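Mosquitocidal toxin (Bacillus sphaericus, PDB 2CB4) probably transfers ADP-ribose from NAD to target proteins, this chain being the catalytic domain, in an engineered mutant form, of a larger mosquito-killing toxin. Local coordinates at residues 45-50 against 110-115; 114-119 against 172-177. The protein carries 1 engineered substitution. One frame throughout, in Å; residues are numbered along the deposited sequence.

Contact 1: residues 45-50 against 110-115; sequences TRIPSF and HLLNYL
Leu112 reaches from its helix toward the 45-50 loop and overlaps Ile47 and Pro48 with one methyl, CD1. That methyl lies 4.3 Å from CG2 of Ile47 and 4.3 Å from CD of Pro48. It touches the branch methyl of one and the ring carbon of the other. CD1 stands anti to CA (chi2 170°), which carries this methyl outward to the loop. Both distances are loose, and no hydrogen bond crosses the contact.

His110 makes the second meeting point. Arg46 CB lies over one face of its imidazole. Asn113 ND2 sits over the opposite face, 3.2 Å from the ring plane and closer to the ring's margin than to its centre. The ring is thus flanked from both sides, once by the loop and once by its own helix. Of the Arg46 side chain it is CB that meets the ring, while the guanidinium is directed elsewhere. The backbone O of Arg46 also comes to 4.5 Å from Leu112 CD1.

The helical partner is the start of helix 111-117, in a domain of the Scabin-like family of the ADP-ribosyl clan. His110 holds the N-cap position, and its O accepts from Tyr114 N at 2.9 Å. The loop partner follows helix 36-44 and has no regular structure.

The contact lies at the surface, next to a second subunit. Asp34 of that subunit packs on Arg46 and His110. Within the chain, Arg46 also touches Pro105, Leu112 touches Phe168, and Glu107 OE1 hydrogen-bonds Asn113 ND2.

Contact 2: residues 114-119 against 172-177; sequences YLRTNS and HNPFPN
Arg116 lays one face of its guanidinium over the ring of Pro174. Pro174 CB stands 3.5 Å off the guanidinium plane, nearer its border than its middle. Between these two residues the nearest atoms are Arg116 NH2 and Pro174 CG, 3.3 Å apart. The arginine starts out extended, with CG anti to the backbone N (chi1 -173°). The bend at chi3 (-63°), with a further twist at chi4, lays the flat end over the proline. The two side chains cross at about a right angle. Leu115 adds a looser apolar touch, its CB 4.4 Å from Pro174 CG.

Phe175 meets the helix differently. Its CG lies opposite the carbonyl carbon and beside the backbone N (chi1 -56°), which brings the ring edge to the helix carbonyls. CD2 is 3.3 Å from Leu115 O and CE2 is 3.5 Å from Arg116 O. The positive rim of the ring probably suits these oxygens. No hydrogen bond spans the two segments.

The loop between helix 164-167 and strand 180-184 covers one side of the last turn of helix 111-117, in the Scabin-like part of the chain. Asn118 is the first residue to leave helical geometry, with positive phi. Thr117 OG1 closes an ST turn across the helix end, accepting from Ser119 N at 3.2 Å.

Leu115 also packs on Gln180 and Thr182 of strand 180-184. In the loop, Asn173 ND2 bonds Asn165 OD1. Ile213 of a second subunit packs on Phe175.

How the contacts relate
From the N terminus, the chain leaves helix 36-44 and passes through 45-50. It runs through strand 78-82 and helix 86-92 before contact 1 closes this first loop at the start of helix 111-117. Contact 2 closes the next loop, from the end of the same helix through strands 123-131 and 150-156 and helix 164-167 to 172-177. The loops follow in succession, sharing Tyr114 and Leu115. The two outer segments also meet directly, with the Phe50 and His172 rings at about 70°. Helix 111-117 carries a segment of each contact, and Leu112 CD2 reaches across to Pro174 CD at 3.7 Å. Both contacts border the second subunit.

Contact 1: residues 45-50 against 110-115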
loop_
_atom_site.group_PDB
_atom_site.type_symbol
_atom_site.label_atom_id
_atom_site.label_comp_id
_atom_site.label_asym_id
_atom_site.label_seq_id
_atom_site.Cartn_x
_atom_site.Cartn_y
_atom_site.Cartn_z
ATOM N N THR A 45 1.542 19.529 36.270
ATOM C CA THR A 45 0.247 20.156 36.096
ATOM C C THR A 45 -0.961 19.224 36.118
ATOM O O THR A 45 -2.093 19.684 36.249
ATOM C CB THR A 45 0.231 21.067 34.862
ATOM O OG1 THR A 45 0.250 20.263 33.660
ATOM C CG2 THR A 45 1.453 22.010 34.917
ATOM N N ARG A 46 -0.738 17.922 35.999
ATOM C CA ARG A 46 -1.860 16.985 36.057
ATOM C C ARG A 46 -1.873 16.339 37.447
ATOM O O ARG A 46 -2.505 15.289 37.666
ATOM C CB ARG A 46 -1.791 15.928 34.941
ATOM C CG ARG A 46 -2.032 16.458 33.525
ATOM C CD ARG A 46 -3.480 16.883 33.323
ATOM N NE ARG A 46 -3.660 17.703 32.121
ATOM C CZ ARG A 46 -4.816 18.264 31.752
ATOM N NH1 ARG A 46 -5.905 18.087 32.504
ATOM N NH2 ARG A 46 -4.884 18.989 30.633
ATOM N N ILE A 47 -1.160 16.964 38.386
ATOM C CA ILE A 47 -1.111 16.473 39.760
ATOM C C ILE A 47 -1.638 17.542 40.734
ATOM O O ILE A 47 -0.964 18.547 41.002
ATOM C CB ILE A 47 0.303 16.036 40.195
ATOM C CG1 ILE A 47 0.910 15.059 39.176
ATOM C CG2 ILE A 47 0.266 15.469 41.619
ATOM C CD1 ILE A 47 2.246 14.485 39.594
ATOM N N PRO A 48 -2.843 17.315 41.260
ATOM C CA PRO A 48 -3.452 18.251 42.202
ATOM C C PRO A 48 -2.552 18.453 43.422
ATOM O O PRO A 48 -1.956 17.501 43.931
ATOM C CB PRO A 48 -4.745 17.535 42.623
ATOM C CG PRO A 48 -5.001 16.535 41.558
ATOM C CD PRO A 48 -3.648 16.095 41.102
ATOM N N SER A 49 -2.478 19.701 43.889
ATOM C CA SER A 49 -1.668 20.063 45.052
ATOM C C SER A 49 -1.960 19.222 46.275
ATOM O O SER A 49 -1.083 19.003 47.102
ATOM C CB SER A 49 -1.825 21.541 45.392
ATOM O OG SER A 49 -1.478 22.338 44.272
ATOM N N PHE A 50 -3.183 18.735 46.406
ATOM C CA PHE A 50 -3.480 17.913 47.574
ATOM C C PHE A 50 -2.888 16.503 47.482
ATOM O O PHE A 50 -2.669 15.851 48.506
ATOM C CB PHE A 50 -4.981 17.871 47.871
ATOM C CG PHE A 50 -5.823 17.519 46.682
ATOM C CD1 PHE A 50 -6.249 18.512 45.799
ATOM C CD2 PHE A 50 -6.174 16.191 46.432
ATOM C CE1 PHE A 50 -7.036 18.184 44.686
ATOM C CE2 PHE A 50 -6.952 15.855 45.320
ATOM C CZ PHE A 50 -7.383 16.849 44.448
ATOM N N HIS A 110 0.927 11.277 31.883
ATOM C CA HIS A 110 0.038 11.237 33.022
ATOM C C HIS A 110 0.471 10.232 34.080
ATOM O O HIS A 110 0.024 9.083 34.117
ATOM C CB HIS A 110 -1.416 11.045 32.593
ATOM C CG HIS A 110 -2.393 11.411 33.656
ATOM N ND1 HIS A 110 -3.635 11.960 33.382
ATOM C CD2 HIS A 110 -2.309 11.338 35.015
ATOM C CE1 HIS A 110 -4.277 12.184 34.522
ATOM N NE2 HIS A 110 -3.491 11.822 35.526
ATOM N N LEU A 111 1.339 10.699 34.971
ATOM C CA LEU A 111 1.899 9.886 36.035
ATOM C C LEU A 111 0.945 9.153 36.957
ATOM O O LEU A 111 1.146 7.975 37.247
ATOM C CB LEU A 111 2.949 10.672 36.829
ATOM C CG LEU A 111 3.706 9.879 37.907
ATOM C CD1 LEU A 111 4.429 8.686 37.287
ATOM C CD2 LEU A 111 4.683 10.788 38.625
ATOM N N LEU A 112 -0.072 9.844 37.459
ATOM C CA LEU A 112 -1.033 9.209 38.377
ATOM C C LEU A 112 -1.873 8.139 37.694
ATOM O O LEU A 112 -2.151 7.110 38.291
ATOM C CB LEU A 112 -1.932 10.250 39.063
ATOM C CG LEU A 112 -1.300 10.898 40.307
ATOM C CD1 LEU A 112 -2.152 12.077 40.769
ATOM C CD2 LEU A 112 -1.073 9.893 41.444
ATOM N N ASN A 113 -2.220 8.351 36.430
ATOM C CA ASN A 113 -2.990 7.378 35.711
ATOM C C ASN A 113 -2.140 6.172 35.408
ATOM O O ASN A 113 -2.611 5.012 35.470
ATOM C CB ASN A 113 -3.534 7.953 34.412
ATOM C CG ASN A 113 -4.834 8.660 34.598
ATOM O OD1 ASN A 113 -5.388 8.768 35.731
ATOM N ND2 ASN A 113 -5.345 9.173 33.524
ATOM N N TYR A 114 -0.875 6.460 35.099
ATOM C CA TYR A 114 0.064 5.399 34.782
ATOM C C TYR A 114 0.181 4.419 35.966
ATOM O O TYR A 114 0.002 3.225 35.837
ATOM C CB TYR A 114 1.400 5.977 34.280
ATOM C CG TYR A 114 2.473 5.015 34.437
ATOM C CD1 TYR A 114 2.593 3.963 33.529
ATOM C CD2 TYR A 114 3.321 5.041 35.569
ATOM C CE1 TYR A 114 3.533 2.964 33.733
ATOM C CE2 TYR A 114 4.251 4.066 35.766
ATOM C CZ TYR A 114 4.333 3.010 34.835
ATOM O OH TYR A 114 5.307 2.068 34.975
ATOM N N LEU A 115 0.401 4.952 37.142
ATOM C CA LEU A 115 0.510 4.152 38.377
ATOM C C LEU A 115 -0.783 3.466 38.807
ATOM O O LEU A 115 -0.803 2.375 39.371
ATOM C CB LEU A 115 0.942 5.078 39.526
ATOM C CG LEU A 115 2.265 5.837 39.394
ATOM C CD1 LEU A 115 2.256 6.905 40.497
ATOM C CD2 LEU A 115 3.481 4.804 39.531
#

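Contact 2: residues 114-119 against 172-177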
loop_
_atom_site.group_PDB
_atom_site.type_symbol
_atom_site.label_atom_id
_atom_site.label_comp_id
_atom_site.label_asym_id
_atom_site.label_seq_id
_atom_site.Cartn_x
_atom_site.Cartn_y
_atom_site.Cartn_z
ATOM N N TYR A 114 -0.875 6.460 35.099
ATOM C CA TYR A 114 0.064 5.399 34.782
ATOM C C TYR A 114 0.181 4.419 35.966
ATOM O O TYR A 114 0.002 3.225 35.837
ATOM C CB TYR A 114 1.400 5.977 34.280
ATOM C CG TYR A 114 2.473 5.015 34.437
ATOM C CD1 TYR A 114 2.593 3.963 33.529
ATOM C CD2 TYR A 114 3.321 5.041 35.569
ATOM C CE1 TYR A 114 3.533 2.964 33.733
ATOM C CE2 TYR A 114 4.251 4.066 35.766
ATOM C CZ TYR A 114 4.333 3.010 34.835
ATOM O OH TYR A 114 5.307 2.068 34.975
ATOM N N LEU A 115 0.401 4.952 37.142
ATOM C CA LEU A 115 0.510 4.152 38.377
ATOM C C LEU A 115 -0.783 3.466 38.807
ATOM O O LEU A 115 -0.803 2.375 39.371
ATOM C CB LEU A 115 0.942 5.078 39.526
ATOM C CG LEU A 115 2.265 5.837 39.394
ATOM C CD1 LEU A 115 2.256 6.905 40.497
ATOM C CD2 LEU A 115 3.481 4.804 39.531
ATOM N N ARG A 116 -1.883 4.163 38.664
ATOM C CA ARG A 116 -3.147 3.604 39.065
ATOM C C ARG A 116 -3.768 2.599 38.110
ATOM O O ARG A 116 -4.496 1.698 38.537
ATOM C CB ARG A 116 -4.165 4.742 39.271
ATOM C CG ARG A 116 -5.508 4.241 39.883
ATOM C CD ARG A 116 -6.444 5.387 40.247
ATOM N NE ARG A 116 -5.893 6.269 41.277
ATOM C CZ ARG A 116 -5.777 5.941 42.562
ATOM N NH1 ARG A 116 -6.167 4.733 42.990
ATOM N NH2 ARG A 116 -5.267 6.818 43.426
ATOM N N THR A 117 -3.547 2.795 36.817
ATOM C CA THR A 117 -4.189 1.976 35.803
ATOM C C THR A 117 -3.272 1.178 34.892
ATOM O O THR A 117 -3.740 0.255 34.199
ATOM C CB THR A 117 -5.054 2.874 34.866
ATOM O OG1 THR A 117 -4.198 3.541 33.939
ATOM C CG2 THR A 117 -5.846 3.918 35.641
ATOM N N ASN A 118 -1.991 1.561 34.841
ATOM C CA ASN A 118 -1.021 0.915 33.961
ATOM C C ASN A 118 -1.209 1.249 32.492
ATOM O O ASN A 118 -0.815 0.482 31.625
ATOM C CB ASN A 118 -0.975 -0.602 34.137
ATOM C CG ASN A 118 0.417 -1.191 33.815
ATOM O OD1 ASN A 118 1.456 -0.509 33.939
ATOM N ND2 ASN A 118 0.427 -2.444 33.416
ATOM N N SER A 119 -1.795 2.398 32.218
ATOM C CA SER A 119 -2.004 2.870 30.852
ATOM C C SER A 119 -0.612 3.109 30.214
ATOM O O SER A 119 0.353 3.376 30.916
ATOM C CB SER A 119 -2.795 4.195 30.923
ATOM O OG SER A 119 -2.253 5.067 31.926
ATOM N N HIS A 172 -3.371 9.671 48.548
ATOM C CA HIS A 172 -3.404 10.104 47.162
ATOM C C HIS A 172 -2.365 9.323 46.363
ATOM O O HIS A 172 -2.162 9.523 45.153
ATOM C CB HIS A 172 -3.218 11.610 47.073
ATOM C CG HIS A 172 -4.354 12.375 47.655
ATOM N ND1 HIS A 172 -4.486 12.607 49.008
ATOM C CD2 HIS A 172 -5.460 12.885 47.073
ATOM C CE1 HIS A 172 -5.608 13.260 49.230
ATOM N NE2 HIS A 172 -6.221 13.443 48.070
ATOM N N ASN A 173 -1.672 8.437 47.053
ATOM C CA ASN A 173 -0.696 7.571 46.398
ATOM C C ASN A 173 -1.479 6.277 46.093
ATOM O O ASN A 173 -1.886 5.549 47.033
ATOM C CB ASN A 173 0.482 7.264 47.320
ATOM C CG ASN A 173 1.563 6.452 46.628
ATOM O OD1 ASN A 173 1.616 6.445 45.399
ATOM N ND2 ASN A 173 2.447 5.825 47.402
ATOM N N PRO A 174 -1.736 6.008 44.815
ATOM C CA PRO A 174 -2.506 4.792 44.442
ATOM C C PRO A 174 -2.133 3.430 45.065
ATOM O O PRO A 174 -3.008 2.704 45.549
ATOM C CB PRO A 174 -2.379 4.740 42.906
ATOM C CG PRO A 174 -2.125 6.199 42.473
ATOM C CD PRO A 174 -1.450 6.900 43.653
ATOM N N PHE A 175 -0.843 3.037 44.999
ATOM C CA PHE A 175 -0.352 1.717 45.494
ATOM C C PHE A 175 1.030 1.878 46.119
ATOM O O PHE A 175 2.080 1.867 45.409
ATOM C CB PHE A 175 -0.275 0.710 44.325
ATOM C CG PHE A 175 -1.575 0.530 43.582
ATOM C CD1 PHE A 175 -2.676 -0.120 44.179
ATOM C CD2 PHE A 175 -1.721 1.045 42.278
ATOM C CE1 PHE A 175 -3.900 -0.283 43.448
ATOM C CE2 PHE A 175 -2.925 0.905 41.552
ATOM C CZ PHE A 175 -4.013 0.246 42.135
ATOM N N PRO A 176 1.033 2.038 47.439
ATOM C CA PRO A 176 2.284 2.256 48.167
ATOM C C PRO A 176 3.160 1.035 48.384
ATOM O O PRO A 176 4.395 1.145 48.438
ATOM C CB PRO A 176 1.827 2.833 49.527
ATOM C CG PRO A 176 0.356 2.983 49.456
ATOM C CD PRO A 176 -0.132 2.664 48.094
ATOM N N ASN A 177 2.533 -0.115 48.535
ATOM C CA ASN A 177 3.219 -1.363 48.787
ATOM C C ASN A 177 4.249 -1.807 47.784
ATOM O O ASN A 177 5.014 -2.753 48.055
ATOM C CB ASN A 177 2.205 -2.496 48.852
ATOM C CG ASN A 177 1.066 -2.218 49.844
ATOM O OD1 ASN A 177 1.180 -1.318 50.671
ATOM N ND2 ASN A 177 0.006 -3.016 49.773
#